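Local coordinates for protein cGAS/DncV-like nucleotidyltransferase in E. coli homolog (Elizabethkingia meningoseptica ATCC 13253 = NBRC 12535, PDB 6E0O) that synthesises cyclic dinucleotide second messengers from nucleoside triphosphates in a CBASS antiphage defence system, using magnesium as cofactor, at residues L143-E155 / D256-S268. Numbering follows the deposited sequence.
Sequences LKRFSTLQSVEAE and DYTEVNRLFWLFS
The beta hairpin made by strands 135-147 and 152-160 of the nucleotidyltransferase sheet rests its turn, which carries a G1 beta bulge, and the adjoining strand ends against the loop between helices 236-252 and 275-289. L263 sits at the centre of this interface. L263 O takes a hydrogen bond from S147 OG (2.7 Å), which arrives in the carbonyl plane on a lone pair, and a second from a water that in turn accepts from L149 N. S147 turns OG away from its backbone N (chi1 167°), and the same oxygen both donates to L263 O and accepts from Q150 N in an ST motif, tying the hairpin turn to the loop. The side chain of L263 packs CD1 on A154 CB (3.6 Å) and CD2 on the amide carbon CD of Q150. On the loop side, N261 OD1 accepts from L263 N (2.8 Å) in an Asx turn that holds the loop backbone at L263, and helix 171-184 flanks it through Q173. F264 brings CZ obliquely to F146 O and S147 CA, and its ring also meets that of F170. L149 lays CD1 over one face of the W265 indole, a CH-pi contact 3.5 Å from the centroid of the five-membered ring, while CD2 lies against the backbone of F264. Q150 NE2 hydrogen-bonds R262 O (3.0 Å) from above the carbonyl plane, 79° out of it.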
loop_
_atom_site.group_PDB
_atom_site.type_symbol
_atom_site.label_atom_id
_atom_site.label_comp_id
_atom_site.label_asym_id
_atom_site.label_seq_id
_atom_site.Cartn_x
_atom_site.Cartn_y
_atom_site.Cartn_z
ATOM N N LEU A 143 -8.668 -2.107 15.768
ATOM C CA LEU A 143 -7.579 -1.664 16.621
ATOM C C LEU A 143 -7.816 -0.224 17.044
ATOM O O LEU A 143 -8.166 0.619 16.214
ATOM C CB LEU A 143 -6.258 -1.703 15.858
ATOM C CG LEU A 143 -5.072 -1.026 16.544
ATOM C CD1 LEU A 143 -4.606 -1.875 17.709
ATOM C CD2 LEU A 143 -3.946 -0.761 15.562
ATOM N N LYS A 144 -7.571 0.069 18.319
ATOM C CA LYS A 144 -7.551 1.442 18.805
ATOM C C LYS A 144 -6.223 1.689 19.494
ATOM O O LYS A 144 -5.820 0.903 20.356
ATOM C CB LYS A 144 -8.722 1.711 19.744
ATOM C CG LYS A 144 -10.029 1.554 19.001
ATOM C CD LYS A 144 -11.235 1.895 19.820
ATOM C CE LYS A 144 -12.450 1.876 18.915
ATOM N NZ LYS A 144 -13.699 2.174 19.648
ATOM N N ARG A 145 -5.541 2.766 19.095
ATOM C CA ARG A 145 -4.245 3.103 19.663
ATOM C C ARG A 145 -4.112 4.611 19.783
ATOM O O ARG A 145 -4.562 5.362 18.911
ATOM C CB ARG A 145 -3.085 2.617 18.790
ATOM C CG ARG A 145 -2.832 1.129 18.864
ATOM C CD ARG A 145 -2.523 0.682 20.280
ATOM N NE ARG A 145 -2.548 -0.775 20.393
ATOM C CZ ARG A 145 -1.610 -1.580 19.901
ATOM N NH1 ARG A 145 -0.566 -1.072 19.255
ATOM N NH2 ARG A 145 -1.715 -2.893 20.051
ATOM N N PHE A 146 -3.456 5.049 20.846
ATOM C CA PHE A 146 -3.202 6.467 21.028
ATOM C C PHE A 146 -2.039 6.910 20.154
ATOM O O PHE A 146 -0.982 6.271 20.128
ATOM C CB PHE A 146 -2.893 6.764 22.491
ATOM C CG PHE A 146 -2.827 8.225 22.798
ATOM C CD1 PHE A 146 -3.988 8.962 22.947
ATOM C CD2 PHE A 146 -1.609 8.867 22.928
ATOM C CE1 PHE A 146 -3.936 10.313 23.229
ATOM C CE2 PHE A 146 -1.550 10.217 23.212
ATOM C CZ PHE A 146 -2.716 10.942 23.360
ATOM N N SER A 147 -2.248 8.002 19.427
ATOM C CA SER A 147 -1.212 8.649 18.640
ATOM C C SER A 147 -0.675 9.830 19.434
ATOM O O SER A 147 -1.420 10.771 19.725
ATOM C CB SER A 147 -1.800 9.159 17.328
ATOM O OG SER A 147 -0.902 10.050 16.689
ATOM N N THR A 148 0.616 9.796 19.764
ATOM C CA THR A 148 1.224 10.970 20.382
ATOM C C THR A 148 1.415 12.090 19.368
ATOM O O THR A 148 1.360 13.271 19.732
ATOM C CB THR A 148 2.547 10.611 21.060
ATOM O OG1 THR A 148 3.461 10.056 20.109
ATOM C CG2 THR A 148 2.319 9.609 22.175
ATOM N N LEU A 149 1.617 11.747 18.093
ATOM C CA LEU A 149 1.794 12.780 17.077
ATOM C C LEU A 149 0.587 13.701 17.018
ATOM O O LEU A 149 0.732 14.925 16.918
ATOM C CB LEU A 149 2.027 12.138 15.713
ATOM C CG LEU A 149 3.473 11.938 15.268
ATOM C CD1 LEU A 149 4.237 11.066 16.248
ATOM C CD2 LEU A 149 3.516 11.346 13.863
ATOM N N GLN A 150 -0.613 13.131 17.074
ATOM C CA GLN A 150 -1.844 13.906 17.027
ATOM C C GLN A 150 -2.544 14.011 18.375
ATOM O O GLN A 150 -3.579 14.675 18.465
ATOM C CB GLN A 150 -2.799 13.319 15.983
ATOM C CG GLN A 150 -2.308 13.496 14.557
ATOM C CD GLN A 150 -3.359 13.142 13.530
ATOM O OE1 GLN A 150 -4.561 13.241 13.790
ATOM N NE2 GLN A 150 -2.912 12.721 12.351
ATOM N N SER A 151 -2.005 13.390 19.418
ATOM C CA SER A 151 -2.608 13.420 20.749
ATOM C C SER A 151 -4.079 13.010 20.705
ATOM O O SER A 151 -4.953 13.666 21.280
ATOM C CB SER A 151 -2.434 14.790 21.409
ATOM O OG SER A 151 -1.065 15.116 21.570
ATOM N N VAL A 152 -4.356 11.906 20.012
ATOM C CA VAL A 152 -5.715 11.381 19.935
ATOM C C VAL A 152 -5.658 9.867 19.820
ATOM O O VAL A 152 -4.682 9.297 19.322
ATOM C CB VAL A 152 -6.515 11.962 18.742
ATOM C CG1 VAL A 152 -6.618 13.472 18.838
ATOM C CG2 VAL A 152 -5.890 11.531 17.419
ATOM N N GLU A 153 -6.728 9.214 20.268
ATOM C CA GLU A 153 -6.923 7.807 19.952
ATOM C C GLU A 153 -7.338 7.683 18.495
ATOM O O GLU A 153 -8.195 8.430 18.011
ATOM C CB GLU A 153 -7.999 7.199 20.848
ATOM C CG GLU A 153 -8.150 5.693 20.644
ATOM C CD GLU A 153 -9.252 5.086 21.484
ATOM O OE1 GLU A 153 -10.437 5.331 21.179
ATOM O OE2 GLU A 153 -8.930 4.363 22.447
ATOM N N ALA A 154 -6.724 6.735 17.800
ATOM C CA ALA A 154 -7.007 6.479 16.402
ATOM C C ALA A 154 -7.473 5.045 16.232
ATOM O O ALA A 154 -7.007 4.132 16.923
ATOM C CB ALA A 154 -5.755 6.679 15.553
ATOM N N GLU A 155 -8.381 4.851 15.287
ATOM C CA GLU A 155 -8.909 3.530 14.990
ATOM C C GLU A 155 -8.340 3.031 13.670
ATOM O O GLU A 155 -8.388 3.736 12.651
ATOM C CB GLU A 155 -10.436 3.527 14.923
ATOM C CG GLU A 155 -10.964 2.134 14.675
ATOM C CD GLU A 155 -12.470 2.055 14.634
ATOM O OE1 GLU A 155 -13.131 2.781 15.412
ATOM O OE2 GLU A 155 -12.987 1.258 13.824
ATOM N N ASP A 256 12.618 13.511 10.423
ATOM C CA ASP A 256 11.514 12.821 11.092
ATOM C C ASP A 256 10.297 12.813 10.173
ATOM O O ASP A 256 9.458 13.710 10.211
ATOM C CB ASP A 256 11.190 13.493 12.422
ATOM C CG ASP A 256 12.292 13.334 13.438
ATOM O OD1 ASP A 256 12.916 12.258 13.467
ATOM O OD2 ASP A 256 12.529 14.290 14.204
ATOM N N TYR A 257 10.217 11.797 9.326
ATOM C CA TYR A 257 9.094 11.616 8.422
ATOM C C TYR A 257 7.941 10.932 9.145
ATOM O O TYR A 257 8.139 10.067 10.000
ATOM C CB TYR A 257 9.541 10.732 7.255
ATOM C CG TYR A 257 10.229 11.440 6.107
ATOM C CD1 TYR A 257 10.800 12.701 6.252
ATOM C CD2 TYR A 257 10.284 10.840 4.856
ATOM C CE1 TYR A 257 11.395 13.341 5.170
ATOM C CE2 TYR A 257 10.868 11.469 3.787
ATOM C CZ TYR A 257 11.421 12.710 3.942
ATOM O OH TYR A 257 11.984 13.296 2.839
ATOM N N THR A 258 6.725 11.290 8.760
ATOM C CA THR A 258 5.549 10.577 9.237
ATOM C C THR A 258 5.118 9.524 8.218
ATOM O O THR A 258 5.458 9.587 7.035
ATOM C CB THR A 258 4.370 11.523 9.503
ATOM O OG1 THR A 258 3.835 11.991 8.262
ATOM C CG2 THR A 258 4.777 12.720 10.342
ATOM N N GLU A 259 4.341 8.549 8.683
ATOM C CA GLU A 259 3.552 7.742 7.766
ATOM C C GLU A 259 2.519 8.644 7.106
ATOM O O GLU A 259 2.242 9.744 7.579
ATOM C CB GLU A 259 2.900 6.578 8.515
ATOM C CG GLU A 259 3.949 5.596 9.051
ATOM C CD GLU A 259 3.392 4.345 9.694
ATOM O OE1 GLU A 259 2.186 4.296 9.982
ATOM O OE2 GLU A 259 4.173 3.396 9.917
ATOM N N VAL A 260 1.963 8.180 5.986
ATOM C CA VAL A 260 0.912 8.940 5.315
ATOM C C VAL A 260 -0.235 9.213 6.274
ATOM O O VAL A 260 -0.865 10.272 6.213
ATOM C CB VAL A 260 0.425 8.213 4.046
ATOM C CG1 VAL A 260 -0.687 9.013 3.392
ATOM C CG2 VAL A 260 1.566 7.992 3.066
ATOM N N ASN A 261 -0.517 8.272 7.182
ATOM C CA ASN A 261 -1.609 8.439 8.135
ATOM C C ASN A 261 -1.378 9.585 9.115
ATOM O O ASN A 261 -2.322 9.978 9.803
ATOM C CB ASN A 261 -1.881 7.127 8.883
ATOM C CG ASN A 261 -0.680 6.618 9.654
ATOM O OD1 ASN A 261 -0.002 7.366 10.348
ATOM N ND2 ASN A 261 -0.414 5.329 9.531
ATOM N N ARG A 262 -0.159 10.111 9.211
ATOM C CA ARG A 262 0.194 11.230 10.086
ATOM C C ARG A 262 -0.014 10.926 11.563
ATOM O O ARG A 262 0.001 11.849 12.394
ATOM C CB ARG A 262 -0.523 12.532 9.706
ATOM C CG ARG A 262 0.068 13.204 8.493
ATOM C CD ARG A 262 -0.460 14.615 8.311
ATOM N NE ARG A 262 0.514 15.455 7.622
ATOM C CZ ARG A 262 0.210 16.543 6.922
ATOM N NH1 ARG A 262 -1.052 16.932 6.804
ATOM N NH2 ARG A 262 1.172 17.237 6.332
ATOM N N LEU A 263 -0.205 9.660 11.911
ATOM C CA LEU A 263 -0.422 9.263 13.289
ATOM C C LEU A 263 0.826 8.699 13.937
ATOM O O LEU A 263 0.930 8.725 15.166
ATOM C CB LEU A 263 -1.517 8.196 13.355
ATOM C CG LEU A 263 -2.912 8.679 12.969
ATOM C CD1 LEU A 263 -3.809 7.495 12.689
ATOM C CD2 LEU A 263 -3.485 9.547 14.073
ATOM N N PHE A 264 1.760 8.184 13.139
ATOM C CA PHE A 264 2.952 7.515 13.629
ATOM C C PHE A 264 4.118 7.871 12.728
ATOM O O PHE A 264 3.939 8.283 11.579
ATOM C CB PHE A 264 2.705 6.015 13.732
ATOM C CG PHE A 264 1.627 5.686 14.710
ATOM C CD1 PHE A 264 1.902 5.652 16.063
ATOM C CD2 PHE A 264 0.328 5.480 14.289
ATOM C CE1 PHE A 264 0.915 5.382 16.979
ATOM C CE2 PHE A 264 -0.671 5.209 15.205
ATOM C CZ PHE A 264 -0.377 5.165 16.550
ATOM N N TRP A 265 5.313 7.741 13.289
ATOM C CA TRP A 265 6.529 8.078 12.578
ATOM C C TRP A 265 6.897 6.973 11.600
ATOM O O TRP A 265 6.764 5.784 11.901
ATOM C CB TRP A 265 7.687 8.235 13.561
ATOM C CG TRP A 265 7.588 9.365 14.525
ATOM C CD1 TRP A 265 7.517 9.271 15.886
ATOM C CD2 TRP A 265 7.575 10.765 14.218
ATOM N NE1 TRP A 265 7.456 10.523 16.443
ATOM C CE2 TRP A 265 7.492 11.458 15.443
ATOM C CE3 TRP A 265 7.629 11.500 13.032
ATOM C CZ2 TRP A 265 7.450 12.850 15.512
ATOM C CZ3 TRP A 265 7.583 12.882 13.103
ATOM C CH2 TRP A 265 7.502 13.541 14.334
ATOM N N LEU A 266 7.420 7.371 10.442
ATOM C CA LEU A 266 7.878 6.389 9.465
ATOM C C LEU A 266 9.054 5.592 10.006
ATOM O O LEU A 266 9.114 4.368 9.836
ATOM C CB LEU A 266 8.264 7.095 8.172
ATOM C CG LEU A 266 8.688 6.181 7.028
ATOM C CD1 LEU A 266 7.615 5.181 6.668
ATOM C CD2 LEU A 266 9.076 7.021 5.805
ATOM N N PHE A 267 10.003 6.264 10.643
ATOM C CA PHE A 267 11.202 5.612 11.170
ATOM C C PHE A 267 11.053 5.326 12.662
ATOM O O PHE A 267 11.934 5.557 13.474
ATOM C CB PHE A 267 12.435 6.439 10.820
ATOM C CG PHE A 267 12.575 6.642 9.336
ATOM C CD1 PHE A 267 12.841 5.561 8.506
ATOM C CD2 PHE A 267 12.380 7.884 8.756
ATOM C CE1 PHE A 267 12.939 5.723 7.134
ATOM C CE2 PHE A 267 12.468 8.048 7.385
ATOM C CZ PHE A 267 12.749 6.961 6.575
ATOM N N SER A 268 9.889 4.777 13.002
ATOM C CA SER A 268 9.575 4.340 14.355
ATOM C C SER A 268 10.410 3.128 14.742
ATOM O O SER A 268 10.849 2.348 13.894
ATOM C CB SER A 268 8.099 3.953 14.412
ATOM O OG SER A 268 7.822 3.083 15.482
HETATM O O HOH W 1 2.248 8.777 17.658
#